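Local coordinates for protein alginate lyase (Bacteroides ovatus, PDB 3NNB) that probably depolymerises alginate by beta-elimination at the glycosidic bond to uronic acid residues, at residues A[255-265]-A[302-313]; A[314-323]-A[340-350]. All blocks are in the same frame, centred on the assembly; numbering follows the deposited sequence. Where two conformers were deposited one is given.

Contact 1: A[255-265]-A[302-313]; sequences LFAQIEPDGKQ and ATSQDGRSITAA
With CG anti to its own carbonyl carbon (chi1 -54°) and the chain extended from there to NE, R308 lays its side chain alongside P261 and across the end of helix 240-258. R308 NH1 donates to I259 O at 3.0 Å, a bent bond tilted out of the carbonyl plane, and makes a weak 3.3 Å salt bridge to E260 OE2. P261 CD sits over the centre of one face of the R308 guanidinium, 3.8 Å above it. Within its own loop R308 grips D306 side-on, NE and NH2 both donating to OD2 on its syn side. F256 meets the same loop with its ring: S304 CB stands 3.6 Å from the ring centroid in a CH-pi contact, and A302 O lies at the ring edge. Just after R308, S309 N-caps helix 310-317, its OG accepting from A312 N. Toward this helix, I259 CD1 packs on A313 CB at 4.1 Å. G263 comes so close that its CA makes a 3.3 Å CH...O contact with A312 O, where a CB would clash. The loop is joined mainly by the I259 bond, aided by the weak E260 bridge and two waters between E260 and R308, and acids on two sides probably stabilise the guanidinium charge.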
loop_
_atom_site.group_PDB
_atom_site.type_symbol
_atom_site.label_atom_id
_atom_site.label_comp_id
_atom_site.label_asym_id
_atom_site.label_seq_id
_atom_site.Cartn_x
_atom_site.Cartn_y
_atom_site.Cartn_z
ATOM N N LEU A 255 2.810 0.602 -17.376
ATOM C CA LEU A 255 3.797 1.666 -17.486
ATOM C C LEU A 255 3.656 2.455 -18.777
ATOM O O LEU A 255 3.696 3.672 -18.777
ATOM C CB LEU A 255 5.246 1.127 -17.404
ATOM C CG LEU A 255 5.594 0.433 -16.084
ATOM C CD1 LEU A 255 7.010 -0.105 -16.140
ATOM C CD2 LEU A 255 5.368 1.330 -14.821
ATOM N N PHE A 256 3.543 1.757 -19.905
ATOM C CA PHE A 256 3.581 2.465 -21.188
ATOM C C PHE A 256 2.217 3.105 -21.491
ATOM O O PHE A 256 2.114 3.985 -22.364
ATOM C CB PHE A 256 4.027 1.550 -22.340
ATOM C CG PHE A 256 5.360 0.842 -22.117
ATOM C CD1 PHE A 256 6.324 1.326 -21.236
ATOM C CD2 PHE A 256 5.644 -0.334 -22.813
ATOM C CE1 PHE A 256 7.536 0.650 -21.030
ATOM C CE2 PHE A 256 6.867 -0.998 -22.610
ATOM C CZ PHE A 256 7.787 -0.508 -21.739
ATOM N N ALA A 257 1.184 2.641 -20.807
ATOM C CA ALA A 257 -0.143 3.200 -20.946
ATOM C C ALA A 257 -0.245 4.526 -20.160
ATOM O O ALA A 257 -0.863 5.473 -20.636
ATOM C CB ALA A 257 -1.186 2.211 -20.451
ATOM N N GLN A 258 0.309 4.542 -18.960
ATOM C CA GLN A 258 0.107 5.613 -17.953
ATOM C C GLN A 258 1.195 6.692 -17.891
ATOM O O GLN A 258 0.952 7.757 -17.311
ATOM C CB GLN A 258 -0.081 5.013 -16.553
ATOM C CG GLN A 258 -1.257 4.060 -16.468
ATOM C CD GLN A 258 -1.646 3.666 -15.074
ATOM O OE1 GLN A 258 -1.367 4.377 -14.075
ATOM N NE2 GLN A 258 -2.329 2.507 -14.983
ATOM N N ILE A 259 2.353 6.426 -18.501
ATOM C CA ILE A 259 3.454 7.360 -18.567
ATOM C C ILE A 259 3.629 7.858 -20.006
ATOM O O ILE A 259 3.730 7.082 -20.934
ATOM C CB ILE A 259 4.771 6.734 -18.055
ATOM C CG1 ILE A 259 4.577 6.133 -16.647
ATOM C CG2 ILE A 259 5.933 7.728 -18.087
ATOM C CD1 ILE A 259 5.756 5.224 -16.259
ATOM N N GLU A 260 3.609 9.178 -20.182
ATOM C CA GLU A 260 3.852 9.755 -21.496
ATOM C C GLU A 260 5.354 9.837 -21.775
ATOM O O GLU A 260 6.188 9.643 -20.888
ATOM C CB GLU A 260 3.210 11.132 -21.575
ATOM C CG GLU A 260 1.735 11.114 -21.531
ATOM C CD GLU A 260 1.105 10.537 -22.769
ATOM O OE1 GLU A 260 1.381 11.043 -23.900
ATOM O OE2 GLU A 260 0.341 9.561 -22.623
ATOM N N PRO A 261 5.730 10.120 -23.034
ATOM C CA PRO A 261 7.147 10.059 -23.326
ATOM C C PRO A 261 8.008 11.096 -22.580
ATOM O O PRO A 261 9.220 10.929 -22.463
ATOM C CB PRO A 261 7.186 10.255 -24.859
ATOM C CG PRO A 261 5.919 9.735 -25.316
ATOM C CD PRO A 261 4.917 10.211 -24.252
ATOM N N ASP A 262 7.398 12.172 -22.070
ATOM C CA ASP A 262 8.094 13.127 -21.239
ATOM C C ASP A 262 8.006 12.824 -19.734
ATOM O O ASP A 262 8.436 13.649 -18.928
ATOM C CB ASP A 262 7.573 14.532 -21.542
ATOM C CG ASP A 262 6.070 14.700 -21.258
ATOM O OD1 ASP A 262 5.418 13.756 -20.796
ATOM O OD2 ASP A 262 5.497 15.788 -21.521
ATOM N N GLY A 263 7.508 11.654 -19.367
ATOM C CA GLY A 263 7.341 11.301 -17.966
ATOM C C GLY A 263 6.059 11.702 -17.275
ATOM O O GLY A 263 5.797 11.263 -16.179
ATOM N N LYS A 264 5.254 12.532 -17.907
ATOM C CA LYS A 264 3.998 12.933 -17.305
ATOM C C LYS A 264 3.051 11.750 -17.145
ATOM O O LYS A 264 2.988 10.880 -18.018
ATOM C CB LYS A 264 3.317 14.028 -18.135
ATOM C CG LYS A 264 3.988 15.417 -18.105
ATOM C CD LYS A 264 3.167 16.490 -18.788
ATOM C CE LYS A 264 3.913 17.816 -18.831
ATOM N NZ LYS A 264 5.005 17.800 -19.816
ATOM N N GLN A 265 2.280 11.749 -16.062
ATOM C CA GLN A 265 1.231 10.773 -15.885
ATOM C C GLN A 265 -0.091 11.537 -15.912
ATOM O O GLN A 265 -0.579 12.017 -14.871
ATOM C CB GLN A 265 1.367 10.008 -14.564
ATOM C CG GLN A 265 2.723 9.333 -14.347
ATOM C CD GLN A 265 2.873 8.840 -12.917
ATOM O OE1 GLN A 265 2.008 8.115 -12.425
ATOM N NE2 GLN A 265 3.881 9.325 -12.219
ATOM N N ALA A 302 12.353 -1.130 -17.869
ATOM C CA ALA A 302 11.450 -1.380 -19.003
ATOM C C ALA A 302 11.143 -0.061 -19.682
ATOM O O ALA A 302 10.701 0.878 -19.038
ATOM C CB ALA A 302 10.155 -2.079 -18.574
ATOM N N THR A 303 11.415 0.005 -20.983
ATOM C CA THR A 303 11.339 1.277 -21.717
ATOM C C THR A 303 10.637 1.035 -23.025
ATOM O O THR A 303 10.957 0.072 -23.721
ATOM C CB THR A 303 12.754 1.846 -21.989
ATOM O OG1 THR A 303 13.476 1.944 -20.763
ATOM C CG2 THR A 303 12.686 3.243 -22.623
ATOM N N SER A 304 9.662 1.876 -23.368
ATOM C CA SER A 304 8.957 1.714 -24.634
ATOM C C SER A 304 9.801 2.291 -25.781
ATOM O O SER A 304 10.756 3.017 -25.563
ATOM C CB SER A 304 7.584 2.419 -24.620
ATOM O OG SER A 304 7.763 3.812 -24.621
ATOM N N GLN A 305 9.393 1.962 -27.004
ATOM C CA GLN A 305 10.087 2.445 -28.204
ATOM C C GLN A 305 10.138 3.968 -28.202
ATOM O O GLN A 305 11.124 4.555 -28.647
ATOM C CB GLN A 305 9.373 1.921 -29.468
ATOM N N ASP A 306 9.099 4.624 -27.669
ATOM C CA ASP A 306 9.065 6.093 -27.608
ATOM C C ASP A 306 9.541 6.726 -26.266
ATOM O O ASP A 306 9.390 7.918 -26.035
ATOM C CB ASP A 306 7.685 6.649 -28.081
ATOM C CG ASP A 306 6.495 6.179 -27.242
ATOM O OD1 ASP A 306 6.617 5.210 -26.469
ATOM O OD2 ASP A 306 5.380 6.718 -27.409
ATOM N N GLY A 307 10.201 5.936 -25.426
ATOM C CA GLY A 307 10.890 6.456 -24.266
ATOM C C GLY A 307 10.069 6.521 -22.983
ATOM O O GLY A 307 10.484 7.151 -22.059
ATOM N N ARG A 308 8.909 5.873 -22.927
ATOM C CA ARG A 308 8.123 5.820 -21.680
ATOM C C ARG A 308 8.807 4.849 -20.731
ATOM O O ARG A 308 9.157 3.713 -21.115
ATOM C CB ARG A 308 6.720 5.366 -21.978
ATOM C CG ARG A 308 6.013 6.207 -23.052
ATOM C CD ARG A 308 4.798 5.522 -23.550
ATOM N NE ARG A 308 4.207 6.188 -24.722
ATOM C CZ ARG A 308 3.092 6.903 -24.707
ATOM N NH1 ARG A 308 2.379 7.110 -23.588
ATOM N NH2 ARG A 308 2.677 7.452 -25.834
ATOM N N SER A 309 8.991 5.289 -19.486
ATOM C CA SER A 309 9.655 4.461 -18.495
ATOM C C SER A 309 9.478 5.043 -17.103
ATOM O O SER A 309 9.114 6.218 -16.948
ATOM C CB SER A 309 11.160 4.407 -18.818
ATOM O OG SER A 309 11.806 5.654 -18.566
ATOM N N ILE A 310 9.789 4.252 -16.081
ATOM C CA ILE A 310 9.857 4.782 -14.714
ATOM C C ILE A 310 10.887 5.903 -14.584
ATOM O O ILE A 310 10.649 6.918 -13.911
ATOM C CB ILE A 310 10.114 3.646 -13.705
ATOM C CG1 ILE A 310 8.903 2.685 -13.680
ATOM C CG2 ILE A 310 10.437 4.238 -12.309
ATOM C CD1 ILE A 310 9.158 1.375 -12.881
ATOM N N THR A 311 12.022 5.781 -15.285
ATOM C CA THR A 311 13.005 6.849 -15.274
ATOM C C THR A 311 12.395 8.158 -15.816
ATOM O O THR A 311 12.601 9.213 -15.242
ATOM C CB THR A 311 14.255 6.474 -16.108
ATOM O OG1 THR A 311 14.901 5.338 -15.497
ATOM C CG2 THR A 311 15.242 7.663 -16.176
ATOM N N ALA A 312 11.615 8.082 -16.882
ATOM C CA ALA A 312 11.009 9.289 -17.437
ATOM C C ALA A 312 10.057 9.904 -16.424
ATOM O O ALA A 312 10.063 11.111 -16.198
ATOM C CB ALA A 312 10.299 8.998 -18.719
ATOM N N ALA A 313 9.315 9.043 -15.751
ATOM C CA ALA A 313 8.347 9.519 -14.767
ATOM C C ALA A 313 9.059 10.230 -13.593
ATOM O O ALA A 313 8.566 11.220 -13.056
ATOM C CB ALA A 313 7.434 8.351 -14.291
HETATM O O HOH W 1 0.936 9.706 -26.183
HETATM O O HOH W 2 -0.429 7.870 -24.327
HETATM O O HOH W 3 10.767 9.781 -24.681
HETATM O O HOH W 4 11.194 12.832 -18.117
HETATM O O HOH W 5 5.705 11.303 -13.414
#

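Contact 2: A[314-323]-A[340-350]; sequences LKFLIPYIGK and QEEACWILRRA
The flat carboxamide of Q340 meets the backbone of the turn from Y320 to K323 with both its polar atoms: NE2 donates to Y320 O at 3.0 Å, with that oxygen close to the amide plane, while OE1 accepts from G322 N at 2.8 Å in an almost straight bond (178°), the donor tilted 22° from the plane of the Q340 carbonyl. Y320 O is approached from opposite faces of its carbonyl plane, by Q340 NE2 and by K323 N, the latter closing the type II turn. A bend at chi2 (-78°) in Q340 turns the amide toward the turn, and the two bonds together fix its rotation. An alanine here would lack both bonds, which would probably leave G322 N and Y320 O without these partners and the turn freer to move. Next to the amide, I321 reaches into helix 336-351: CD1 meets L347 CD1 tip to tip at 3.6 Å and also touches A343 CB, while CG2 leans on C344 SG at 3.9 Å. The contact packs helix 310-317, the 3-10 segment 318-320 and the turn after it against helix 336-351, within a mainly helical chain. I318 CG1 lies against L347 CD2 at 3.8 Å, and I362 of helix 359-366 touches both side chains. Farther along, L314 divides its methyls, CD2 touching I346 CG2 at 3.5 Å and CD1 touching A350 CB at 3.6 Å. L282 of helix 274-293 packs on L314 and L317 as well.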
loop_
_atom_site.group_PDB
_atom_site.type_symbol
_atom_site.label_atom_id
_atom_site.label_comp_id
_atom_site.label_asym_id
_atom_site.label_seq_id
_atom_site.Cartn_x
_atom_site.Cartn_y
_atom_site.Cartn_z
ATOM N N LEU A 314 10.193 9.681 -13.146
ATOM C CA LEU A 314 11.012 10.296 -12.119
ATOM C C LEU A 314 11.606 11.616 -12.556
ATOM O O LEU A 314 11.619 12.588 -11.776
ATOM C CB LEU A 314 12.149 9.336 -11.716
ATOM C CG LEU A 314 11.723 8.098 -10.922
ATOM C CD1 LEU A 314 12.871 7.066 -10.952
ATOM C CD2 LEU A 314 11.371 8.412 -9.443
ATOM N N LYS A 315 12.111 11.669 -13.789
ATOM C CA LYS A 315 12.716 12.881 -14.311
ATOM C C LYS A 315 11.705 14.036 -14.452
ATOM O O LYS A 315 12.083 15.203 -14.324
ATOM C CB LYS A 315 13.411 12.599 -15.654
ATOM C CG LYS A 315 14.758 11.882 -15.594
ATOM C CD LYS A 315 15.272 11.680 -17.012
ATOM C CE LYS A 315 16.552 10.860 -17.108
ATOM N NZ LYS A 315 16.776 10.375 -18.524
ATOM N N PHE A 316 10.427 13.728 -14.696
ATOM C CA PHE A 316 9.363 14.766 -14.679
ATOM C C PHE A 316 9.269 15.352 -13.256
ATOM O O PHE A 316 9.091 16.563 -13.060
ATOM C CB PHE A 316 7.999 14.175 -15.111
ATOM C CG PHE A 316 6.840 15.041 -14.699
ATOM C CD1 PHE A 316 6.513 16.162 -15.426
ATOM C CD2 PHE A 316 6.150 14.757 -13.512
ATOM C CE1 PHE A 316 5.476 16.951 -15.037
ATOM C CE2 PHE A 316 5.101 15.566 -13.101
ATOM C CZ PHE A 316 4.780 16.682 -13.844
ATOM N N LEU A 317 9.319 14.474 -12.251
ATOM C CA LEU A 317 9.088 14.901 -10.874
ATOM C C LEU A 317 10.218 15.702 -10.260
ATOM O O LEU A 317 9.989 16.650 -9.510
ATOM C CB LEU A 317 8.811 13.684 -9.987
ATOM C CG LEU A 317 8.646 13.928 -8.476
ATOM C CD1 LEU A 317 7.383 14.796 -8.186
ATOM C CD2 LEU A 317 8.561 12.577 -7.753
ATOM N N ILE A 318 11.448 15.279 -10.532
ATOM C CA ILE A 318 12.623 15.781 -9.811
ATOM C C ILE A 318 12.740 17.314 -9.751
ATOM O O ILE A 318 13.007 17.852 -8.689
ATOM C CB ILE A 318 13.927 15.127 -10.355
ATOM C CG1 ILE A 318 14.008 13.712 -9.804
ATOM C CG2 ILE A 318 15.196 15.979 -9.969
ATOM C CD1 ILE A 318 14.950 12.754 -10.526
ATOM N N PRO A 319 12.533 18.026 -10.872
ATOM C CA PRO A 319 12.738 19.491 -10.796
ATOM C C PRO A 319 11.859 20.215 -9.806
ATOM O O PRO A 319 12.176 21.342 -9.383
ATOM C CB PRO A 319 12.466 19.959 -12.223
ATOM C CG PRO A 319 12.757 18.736 -13.071
ATOM C CD PRO A 319 12.301 17.573 -12.254
ATOM N N TYR A 320 10.737 19.590 -9.438
ATOM C CA TYR A 320 9.830 20.206 -8.516
ATOM C C TYR A 320 10.180 19.960 -7.070
ATOM O O TYR A 320 9.629 20.599 -6.191
ATOM C CB TYR A 320 8.397 19.739 -8.797
ATOM C CG TYR A 320 7.904 20.153 -10.162
ATOM C CD1 TYR A 320 7.569 21.482 -10.437
ATOM C CD2 TYR A 320 7.756 19.211 -11.186
ATOM C CE1 TYR A 320 7.115 21.860 -11.692
ATOM C CE2 TYR A 320 7.301 19.564 -12.423
ATOM C CZ TYR A 320 6.980 20.895 -12.677
ATOM O OH TYR A 320 6.513 21.191 -13.910
ATOM N N ILE A 321 11.114 19.054 -6.829
ATOM C CA ILE A 321 11.499 18.753 -5.465
ATOM C C ILE A 321 12.374 19.873 -4.958
ATOM O O ILE A 321 13.376 20.234 -5.597
ATOM C CB ILE A 321 12.220 17.381 -5.336
ATOM C CG1 ILE A 321 11.308 16.255 -5.815
ATOM C CG2 ILE A 321 12.628 17.146 -3.886
ATOM C CD1 ILE A 321 11.974 14.865 -5.837
ATOM N N GLY A 322 11.954 20.482 -3.862
ATOM C CA GLY A 322 12.656 21.640 -3.315
ATOM C C GLY A 322 12.299 22.987 -3.924
ATOM O O GLY A 322 12.845 24.012 -3.515
ATOM N N LYS A 323 11.362 23.005 -4.871
ATOM C CA LYS A 323 10.878 24.229 -5.513
ATOM C C LYS A 323 9.537 24.581 -4.916
ATOM O O LYS A 323 8.793 23.689 -4.543
ATOM C CB LYS A 323 10.708 23.951 -6.999
ATOM C CG LYS A 323 10.891 25.088 -7.921
ATOM C CD LYS A 323 10.884 24.639 -9.374
ATOM C CE LYS A 323 12.289 24.442 -9.938
ATOM N NZ LYS A 323 12.266 24.373 -11.398
ATOM N N GLN A 340 6.325 16.774 -0.666
ATOM C CA GLN A 340 7.744 17.069 -0.911
ATOM C C GLN A 340 8.659 16.060 -0.179
ATOM O O GLN A 340 9.574 15.516 -0.769
ATOM C CB GLN A 340 8.071 18.499 -0.489
ATOM C CG GLN A 340 7.547 19.531 -1.477
ATOM C CD GLN A 340 8.424 19.627 -2.715
ATOM O OE1 GLN A 340 9.648 19.477 -2.604
ATOM N NE2 GLN A 340 7.829 19.894 -3.878
ATOM N N GLU A 341 8.392 15.812 1.109
ATOM C CA GLU A 341 9.168 14.843 1.859
ATOM C C GLU A 341 9.062 13.442 1.247
ATOM O O GLU A 341 10.071 12.769 1.042
ATOM C CB GLU A 341 8.746 14.830 3.325
ATOM C CG GLU A 341 9.554 13.825 4.114
ATOM C CD GLU A 341 9.191 13.775 5.600
ATOM O OE1 GLU A 341 8.067 14.192 5.927
ATOM O OE2 GLU A 341 10.016 13.298 6.421
ATOM N N GLU A 342 7.863 13.004 0.928
ATOM C CA GLU A 342 7.653 11.707 0.279
ATOM C C GLU A 342 8.427 11.568 -1.030
ATOM O O GLU A 342 8.997 10.511 -1.302
ATOM C CB GLU A 342 6.173 11.457 0.028
ATOM C CG GLU A 342 5.393 11.195 1.294
ATOM C CD GLU A 342 3.916 10.736 1.019
ATOM O OE1 GLU A 342 3.676 10.072 0.000
ATOM O OE2 GLU A 342 3.022 11.063 1.822
ATOM N N ALA A 343 8.464 12.641 -1.820
ATOM C CA ALA A 343 9.232 12.644 -3.064
ATOM C C ALA A 343 10.714 12.320 -2.822
ATOM O O ALA A 343 11.334 11.642 -3.608
ATOM C CB ALA A 343 9.068 13.982 -3.773
ATOM N N CYS A 344 11.286 12.872 -1.737
ATOM C CA CYS A 344 12.674 12.616 -1.392
ATOM C C CYS A 344 12.928 11.119 -1.093
ATOM O O CYS A 344 14.047 10.600 -1.346
ATOM C CB CYS A 344 13.057 13.455 -0.163
ATOM S SG CYS A 344 13.124 15.236 -0.496
ATOM N N TRP A 345 11.910 10.435 -0.543
ATOM C CA TRP A 345 12.001 9.001 -0.298
ATOM C C TRP A 345 11.701 8.169 -1.547
ATOM O O TRP A 345 12.249 7.085 -1.696
ATOM C CB TRP A 345 11.157 8.604 0.913
ATOM C CG TRP A 345 11.815 9.110 2.125
ATOM C CD1 TRP A 345 11.560 10.265 2.778
ATOM C CD2 TRP A 345 12.920 8.487 2.820
ATOM N NE1 TRP A 345 12.447 10.417 3.824
ATOM C CE2 TRP A 345 13.262 9.324 3.886
ATOM C CE3 TRP A 345 13.630 7.299 2.645
ATOM C CZ2 TRP A 345 14.300 9.013 4.770
ATOM C CZ3 TRP A 345 14.660 7.007 3.512
ATOM C CH2 TRP A 345 14.988 7.859 4.555
ATOM N N ILE A 346 10.888 8.671 -2.478
ATOM C CA ILE A 346 10.847 8.076 -3.807
ATOM C C ILE A 346 12.265 8.013 -4.391
ATOM O O ILE A 346 12.640 6.996 -5.002
ATOM C CB ILE A 346 9.853 8.850 -4.741
ATOM C CG1 ILE A 346 8.392 8.649 -4.273
ATOM C CG2 ILE A 346 9.998 8.465 -6.217
ATOM C CD1 ILE A 346 7.818 7.192 -4.361
ATOM N N LEU A 347 13.033 9.106 -4.242
ATOM C CA LEU A 347 14.377 9.167 -4.788
ATOM C C LEU A 347 15.348 8.180 -4.128
ATOM O O LEU A 347 16.110 7.523 -4.814
ATOM C CB LEU A 347 14.928 10.586 -4.728
ATOM C CG LEU A 347 14.242 11.584 -5.644
ATOM C CD1 LEU A 347 14.993 12.892 -5.557
ATOM C CD2 LEU A 347 14.167 11.107 -7.102
ATOM N N ARG A 348 15.256 8.029 -2.807
ATOM C CA ARG A 348 15.993 6.955 -2.107
ATOM C C ARG A 348 15.697 5.583 -2.691
ATOM O O ARG A 348 16.600 4.808 -2.988
ATOM C CB ARG A 348 15.589 6.962 -0.634
ATOM C CG ARG A 348 16.078 5.796 0.211
ATOM C CD ARG A 348 17.602 5.693 0.374
ATOM N NE ARG A 348 18.184 6.826 1.086
ATOM C CZ ARG A 348 18.359 6.932 2.410
ATOM N NH1 ARG A 348 17.994 5.984 3.261
ATOM N NH2 ARG A 348 18.902 8.026 2.898
ATOM N N ARG A 349 14.420 5.298 -2.890
ATOM C CA ARG A 349 14.008 3.993 -3.376
ATOM C C ARG A 349 14.475 3.762 -4.799
ATOM O O ARG A 349 14.946 2.662 -5.137
ATOM C CB ARG A 349 12.499 3.857 -3.225
ATOM C CG ARG A 349 12.078 3.924 -1.768
ATOM C CD ARG A 349 10.606 4.209 -1.601
ATOM N NE ARG A 349 9.780 3.151 -2.149
ATOM C CZ ARG A 349 8.433 3.209 -2.223
ATOM N NH1 ARG A 349 7.725 4.262 -1.754
ATOM N NH2 ARG A 349 7.808 2.185 -2.734
ATOM N N ALA A 350 14.351 4.773 -5.643
ATOM C CA ALA A 350 14.805 4.672 -7.050
ATOM C C ALA A 350 16.318 4.431 -7.144
ATOM O O ALA A 350 16.794 3.740 -8.055
ATOM C CB ALA A 350 14.409 5.961 -7.841
#

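In the fold
Leaving helix 240-258, the chain passes through a turn, the short helix 266-269 and helix 274-293 before returning as the loop of 302-313; contact 1 closes this excursion. Helix 310-317 starts in contact 1 and runs straight into contact 2, where the chain leaves through a turn and comes back as helix 336-351. The two closures therefore follow one another in series, neither nested nor crossed, with helix 310-317 shared between them and their centres about 17 Å apart. F316 joins them directly, its ring atom CE1 packing on K264 CG and its CB near G263 O and D262 O. Helix 274-293, within the first loop, packs against side chains of both contacts.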